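Side-chain contact in putative polyprenyl synthetase (Streptomyces coelicolor, PDB 3NF2), which probably joins isoprenoid diphosphates into longer prenyl chains in a magnesium-dependent manner: residues Glu131-Leu136 against Gly142-Arg147. Sequence-based numbering, arbitrary orientation.
Sequences EVLLEL and GRATRR
Thr145 sets its hydroxyl oxygen between Leu133 and Leu134, and the contact is carried by van der Waals packing, with no hydrogen bond between Glu131-Leu136 and Gly142-Arg147. The OG1 of Thr145 lies 3.5 Å from CB of Leu133 and 3.6 Å from CG of Leu134, so the oxygen rests against aliphatic carbon of both leucines. What satisfies it is the carbonyl oxygen of Ala141, one turn back in its own helix. With chi1 at -44°, OG1 stands beside the backbone N, where it can reach that carbonyl, while CG2 is left to meet CD1 of Leu134 at 4.1 Å.

The two leucines share a rotamer but approach the threonine differently. Leu133 runs past Thr145 in the opposite direction, carrying CD1 to 4.0 Å from the threonine CA and leaving that methyl also near the carbonyl oxygen of Ala144. Its other methyl, CD2, is 4.5 Å from CB of Ala144. Leu134 instead crosses Thr145 at about a right angle; its CD2 comes to 3.7 Å from OG1 and also approaches CA of Gly142, at 4.5 Å. Here the helices are close, with the CA atoms of Leu134 and Gly142 6.3 Å apart.

Helix 173-198 adds Ile194 against both Leu133 and Ala144, and Pro78 and Ala82 of helix 77-98 also touch Leu133. Leu134 packs on Gly142 of the second subunit, whose own Leu134 touches Thr145 and Arg146. The contact sits at the connected end of a helical hairpin, where helix 115-134 turns through a short connection into helix 139-165, at the dimer interface of the all-helical isoprenoid synthase fold.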
loop_
_atom_site.group_PDB
_atom_site.type_symbol
_atom_site.label_atom_id
_atom_site.label_comp_id
_atom_site.label_asym_id
_atom_site.label_seq_id
_atom_site.Cartn_x
_atom_site.Cartn_y
_atom_site.Cartn_z
ATOM N N GLU A 131 -10.340 2.949 -4.884
ATOM C CA GLU A 131 -11.409 3.937 -4.813
ATOM C C GLU A 131 -11.996 4.201 -6.191
ATOM O O GLU A 131 -13.208 4.215 -6.351
ATOM C CB GLU A 131 -10.888 5.250 -4.226
ATOM C CG GLU A 131 -11.960 6.274 -3.898
ATOM C CD GLU A 131 -12.560 6.061 -2.516
ATOM O OE1 GLU A 131 -13.451 5.192 -2.373
ATOM O OE2 GLU A 131 -12.144 6.772 -1.572
ATOM N N VAL A 132 -11.126 4.398 -7.178
ATOM C CA VAL A 132 -11.537 4.732 -8.540
ATOM C C VAL A 132 -12.481 3.678 -9.135
ATOM O O VAL A 132 -13.369 4.003 -9.926
ATOM C CB VAL A 132 -10.294 5.023 -9.430
ATOM C CG1 VAL A 132 -10.524 4.690 -10.907
ATOM C CG2 VAL A 132 -9.876 6.474 -9.272
ATOM N N LEU A 133 -12.312 2.429 -8.712
ATOM C CA LEU A 133 -13.196 1.351 -9.136
ATOM C C LEU A 133 -14.442 1.236 -8.263
ATOM O O LEU A 133 -15.551 1.222 -8.781
ATOM C CB LEU A 133 -12.447 0.011 -9.179
ATOM C CG LEU A 133 -11.325 -0.080 -10.220
ATOM C CD1 LEU A 133 -10.497 -1.341 -10.005
ATOM C CD2 LEU A 133 -11.887 -0.022 -11.647
ATOM N N LEU A 134 -14.250 1.159 -6.948
ATOM C CA LEU A 134 -15.350 0.943 -6.007
ATOM C C LEU A 134 -16.350 2.115 -5.929
ATOM O O LEU A 134 -17.515 1.887 -5.589
ATOM C CB LEU A 134 -14.820 0.564 -4.618
ATOM C CG LEU A 134 -14.120 -0.797 -4.446
ATOM C CD1 LEU A 134 -13.163 -0.791 -3.262
ATOM C CD2 LEU A 134 -15.110 -1.948 -4.301
ATOM N N GLU A 135 -15.899 3.332 -6.278
ATOM C CA GLU A 135 -16.749 4.537 -6.424
ATOM C C GLU A 135 -18.005 4.289 -7.250
ATOM O O GLU A 135 -19.042 4.915 -7.010
ATOM C CB GLU A 135 -15.985 5.697 -7.097
ATOM C CG GLU A 135 -15.376 6.692 -6.143
ATOM C CD GLU A 135 -14.536 7.785 -6.816
ATOM O OE1 GLU A 135 -14.133 7.659 -7.998
ATOM O OE2 GLU A 135 -14.264 8.792 -6.129
ATOM N N LEU A 136 -17.893 3.383 -8.223
ATOM C CA LEU A 136 -18.982 3.061 -9.145
ATOM C C LEU A 136 -20.174 2.378 -8.467
ATOM O O LEU A 136 -21.311 2.521 -8.921
ATOM C CB LEU A 136 -18.458 2.232 -10.320
ATOM C CG LEU A 136 -17.396 2.950 -11.164
ATOM C CD1 LEU A 136 -16.664 1.980 -12.076
ATOM C CD2 LEU A 136 -18.000 4.094 -11.969
ATOM N N GLY A 142 -16.901 -4.334 -8.225
ATOM C CA GLY A 142 -16.391 -5.155 -7.136
ATOM C C GLY A 142 -15.538 -6.277 -7.695
ATOM O O GLY A 142 -14.473 -6.617 -7.147
ATOM N N ARG A 143 -16.005 -6.836 -8.806
ATOM C CA ARG A 143 -15.294 -7.907 -9.488
ATOM C C ARG A 143 -14.016 -7.392 -10.149
ATOM O O ARG A 143 -12.998 -8.082 -10.171
ATOM C CB ARG A 143 -16.219 -8.584 -10.505
ATOM C CG ARG A 143 -17.068 -9.713 -9.916
ATOM C CD ARG A 143 -18.334 -9.957 -10.734
ATOM N NE ARG A 143 -18.145 -9.631 -12.145
ATOM C CZ ARG A 143 -19.130 -9.358 -13.003
ATOM N NH1 ARG A 143 -20.407 -9.370 -12.605
ATOM N NH2 ARG A 143 -18.833 -9.063 -14.269
ATOM N N ALA A 144 -14.071 -6.171 -10.664
ATOM C CA ALA A 144 -12.910 -5.518 -11.254
ATOM C C ALA A 144 -11.834 -5.211 -10.205
ATOM O O ALA A 144 -10.644 -5.326 -10.502
ATOM C CB ALA A 144 -13.328 -4.252 -11.980
ATOM N N THR A 145 -12.258 -4.837 -8.993
ATOM C CA THR A 145 -11.336 -4.602 -7.872
ATOM C C THR A 145 -10.676 -5.912 -7.422
ATOM O O THR A 145 -9.509 -5.916 -7.032
ATOM C CB THR A 145 -12.029 -3.901 -6.664
ATOM O OG1 THR A 145 -12.855 -2.830 -7.127
ATOM C CG2 THR A 145 -10.996 -3.325 -5.676
ATOM N N ARG A 146 -11.428 -7.011 -7.501
ATOM C CA ARG A 146 -10.936 -8.366 -7.212
ATOM C C ARG A 146 -9.758 -8.729 -8.120
ATOM O O ARG A 146 -8.769 -9.307 -7.667
ATOM C CB ARG A 146 -12.081 -9.371 -7.400
ATOM C CG ARG A 146 -11.718 -10.848 -7.326
ATOM C CD ARG A 146 -12.239 -11.471 -6.055
ATOM N NE ARG A 146 -11.698 -12.810 -5.829
ATOM C CZ ARG A 146 -12.363 -13.946 -6.040
ATOM N NH1 ARG A 146 -13.610 -13.920 -6.497
ATOM N NH2 ARG A 146 -11.774 -15.111 -5.791
ATOM N N ARG A 147 -9.876 -8.362 -9.395
ATOM C CA ARG A 147 -8.848 -8.603 -10.398
ATOM C C ARG A 147 -7.636 -7.723 -10.155
ATOM O O ARG A 147 -6.507 -8.143 -10.393
ATOM C CB ARG A 147 -9.382 -8.301 -11.804
ATOM C CG ARG A 147 -10.636 -9.058 -12.204
ATOM C CD ARG A 147 -10.319 -10.429 -12.721
ATOM N NE ARG A 147 -11.523 -11.243 -12.845
ATOM C CZ ARG A 147 -11.573 -12.406 -13.484
ATOM N NH1 ARG A 147 -10.484 -12.887 -14.073
ATOM N NH2 ARG A 147 -12.714 -13.083 -13.540
#